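Local atomic coordinates of succinate-semialdehyde dehydrogenase (Streptococcus pyogenes MGAS1882, PDB entry 4OGD), a protein that oxidises succinic semialdehyde to succinate with NADP+ as cofactor, as a member of the aldehyde dehydrogenase family. Residues Thr300-Leu305 and Val342-Ile347. Numbering follows the deposited sequence.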
loop_
_atom_site.group_PDB
_atom_site.type_symbol
_atom_site.label_atom_id
_atom_site.label_comp_id
_atom_site.label_asym_id
_atom_site.label_seq_id
_atom_site.Cartn_x
_atom_site.Cartn_y
_atom_site.Cartn_z
ATOM N N THR A 300 28.578 -27.024 -14.485
ATOM C CA THR A 300 28.870 -25.786 -13.767
ATOM C C THR A 300 27.886 -25.560 -12.626
ATOM O O THR A 300 26.671 -25.631 -12.819
ATOM C CB THR A 300 28.854 -24.587 -14.713
ATOM O OG1 THR A 300 29.816 -24.795 -15.759
ATOM C CG2 THR A 300 29.189 -23.306 -13.963
ATOM N N THR A 301 28.415 -25.294 -11.439
ATOM C CA THR A 301 27.565 -25.126 -10.261
ATOM C C THR A 301 27.769 -23.764 -9.603
ATOM O O THR A 301 27.228 -23.497 -8.526
ATOM C CB THR A 301 27.755 -26.275 -9.244
ATOM O OG1 THR A 301 29.123 -26.333 -8.817
ATOM C CG2 THR A 301 27.369 -27.605 -9.869
ATOM N N LEU A 302 28.543 -22.901 -10.253
ATOM C CA LEU A 302 28.632 -21.504 -9.823
ATOM C C LEU A 302 28.761 -20.583 -11.034
ATOM O O LEU A 302 29.720 -20.683 -11.805
ATOM C CB LEU A 302 29.798 -21.279 -8.851
ATOM C CG LEU A 302 29.837 -19.859 -8.274
ATOM C CD1 LEU A 302 28.659 -19.622 -7.332
ATOM C CD2 LEU A 302 31.147 -19.595 -7.563
ATOM N N ALA A 303 27.787 -19.690 -11.195
ATOM C CA ALA A 303 27.740 -18.758 -12.316
ATOM C C ALA A 303 28.606 -17.529 -12.053
ATOM O O ALA A 303 28.931 -17.230 -10.902
ATOM C CB ALA A 303 26.281 -18.334 -12.574
ATOM N N PRO A 304 29.004 -16.820 -13.124
ATOM C CA PRO A 304 29.618 -15.507 -12.917
ATOM C C PRO A 304 28.543 -14.546 -12.428
ATOM O O PRO A 304 27.358 -14.801 -12.675
ATOM C CB PRO A 304 30.057 -15.105 -14.325
ATOM C CG PRO A 304 29.071 -15.803 -15.231
ATOM C CD PRO A 304 28.780 -17.116 -14.555
ATOM N N LEU A 305 28.933 -13.466 -11.759
ATOM C CA LEU A 305 27.961 -12.447 -11.370
ATOM C C LEU A 305 27.454 -11.703 -12.604
ATOM O O LEU A 305 28.021 -11.828 -13.695
ATOM C CB LEU A 305 28.549 -11.479 -10.341
ATOM C CG LEU A 305 29.086 -12.086 -9.042
ATOM C CD1 LEU A 305 29.322 -10.992 -7.997
ATOM C CD2 LEU A 305 28.157 -13.151 -8.495
ATOM N N VAL A 342 33.291 -14.369 -8.999
ATOM C CA VAL A 342 33.731 -14.197 -7.618
ATOM C C VAL A 342 33.697 -15.576 -6.969
ATOM O O VAL A 342 32.692 -16.284 -7.060
ATOM C CB VAL A 342 32.798 -13.217 -6.852
ATOM C CG1 VAL A 342 33.162 -13.151 -5.362
ATOM C CG2 VAL A 342 32.851 -11.832 -7.480
ATOM N N MET A 343 34.790 -15.995 -6.339
ATOM C CA MET A 343 34.784 -17.320 -5.723
ATOM C C MET A 343 33.999 -17.300 -4.418
ATOM O O MET A 343 33.921 -16.260 -3.758
ATOM C CB MET A 343 36.204 -17.859 -5.498
ATOM C CG MET A 343 36.841 -17.486 -4.177
ATOM S SD MET A 343 38.408 -18.368 -3.940
ATOM C CE MET A 343 37.833 -19.944 -3.325
ATOM N N PRO A 344 33.390 -18.439 -4.060
ATOM C CA PRO A 344 32.695 -18.550 -2.774
ATOM C C PRO A 344 33.649 -18.169 -1.651
ATOM O O PRO A 344 34.782 -18.647 -1.604
ATOM C CB PRO A 344 32.333 -20.031 -2.703
ATOM C CG PRO A 344 32.229 -20.449 -4.139
ATOM C CD PRO A 344 33.327 -19.695 -4.826
ATOM N N THR A 345 33.197 -17.284 -0.773
ATOM C CA THR A 345 34.059 -16.702 0.238
ATOM C C THR A 345 33.281 -16.731 1.546
ATOM O O THR A 345 32.073 -16.503 1.544
ATOM C CB THR A 345 34.405 -15.253 -0.142
ATOM O OG1 THR A 345 35.083 -15.240 -1.407
ATOM C CG2 THR A 345 35.287 -14.594 0.913
ATOM N N ILE A 346 33.951 -17.048 2.652
ATOM C CA ILE A 346 33.290 -17.074 3.949
ATOM C C ILE A 346 33.988 -16.107 4.885
ATOM O O ILE A 346 35.212 -16.133 5.004
ATOM C CB ILE A 346 33.304 -18.482 4.583
ATOM C CG1 ILE A 346 32.639 -19.488 3.640
ATOM C CG2 ILE A 346 32.595 -18.468 5.947
ATOM C CD1 ILE A 346 32.780 -20.938 4.066
ATOM N N ILE A 347 33.209 -15.248 5.532
ATOM C CA ILE A 347 33.743 -14.362 6.561
ATOM C C ILE A 347 33.052 -14.594 7.897
ATOM O O ILE A 347 31.931 -15.092 7.957
ATOM C CB ILE A 347 33.599 -12.886 6.180
ATOM C CG1 ILE A 347 32.122 -12.529 5.953
ATOM C CG2 ILE A 347 34.453 -12.577 4.957
ATOM C CD1 ILE A 347 31.869 -11.047 5.691
HETATM O O HOH W 1 31.038 -16.007 -9.479
#
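Leu-305 and Val-342 lie where the backbones come nearest, their CA atoms 7.1 Å apart, so the irregular chain of 300-305 and the lead-in to strand 345-348 meet through side chains and one water rather than by strand pairing. Leu-302, with CG anti to its own nitrogen (chi1 -174°), extends its side chain across the gap, and its CD2 methyl reaches the CD and CG atoms of the Pro-344 ring, 3.5 Å from CD. Leu-302 CD2 also lies 3.7 Å from Val-342 O, a plain van der Waals contact. Leu-305 and Val-342 form a second apolar pair, their side chains crossing at a slant with CD1 of Leu-305 3.7 Å from CG2 of Val-342. Beside these pairs, a water donates to Ala-303 O at 2.8 Å and accepts from Val-342 N at the same distance, bridging two backbone polar groups of buried residues. Within 342-347, Thr-345 OG1 donates to Met-343 O from above the carbonyl plane (2.8 Å). The contact thus joins the loop between helices 276-288 and 308-323 to the segment leading into strand 345-348: Phe-287 of the former helix packs on Pro-344, Val-314 of the latter touches both Leu-305 and Val-342, and the strand runs on between strands 327-330 and 365-371.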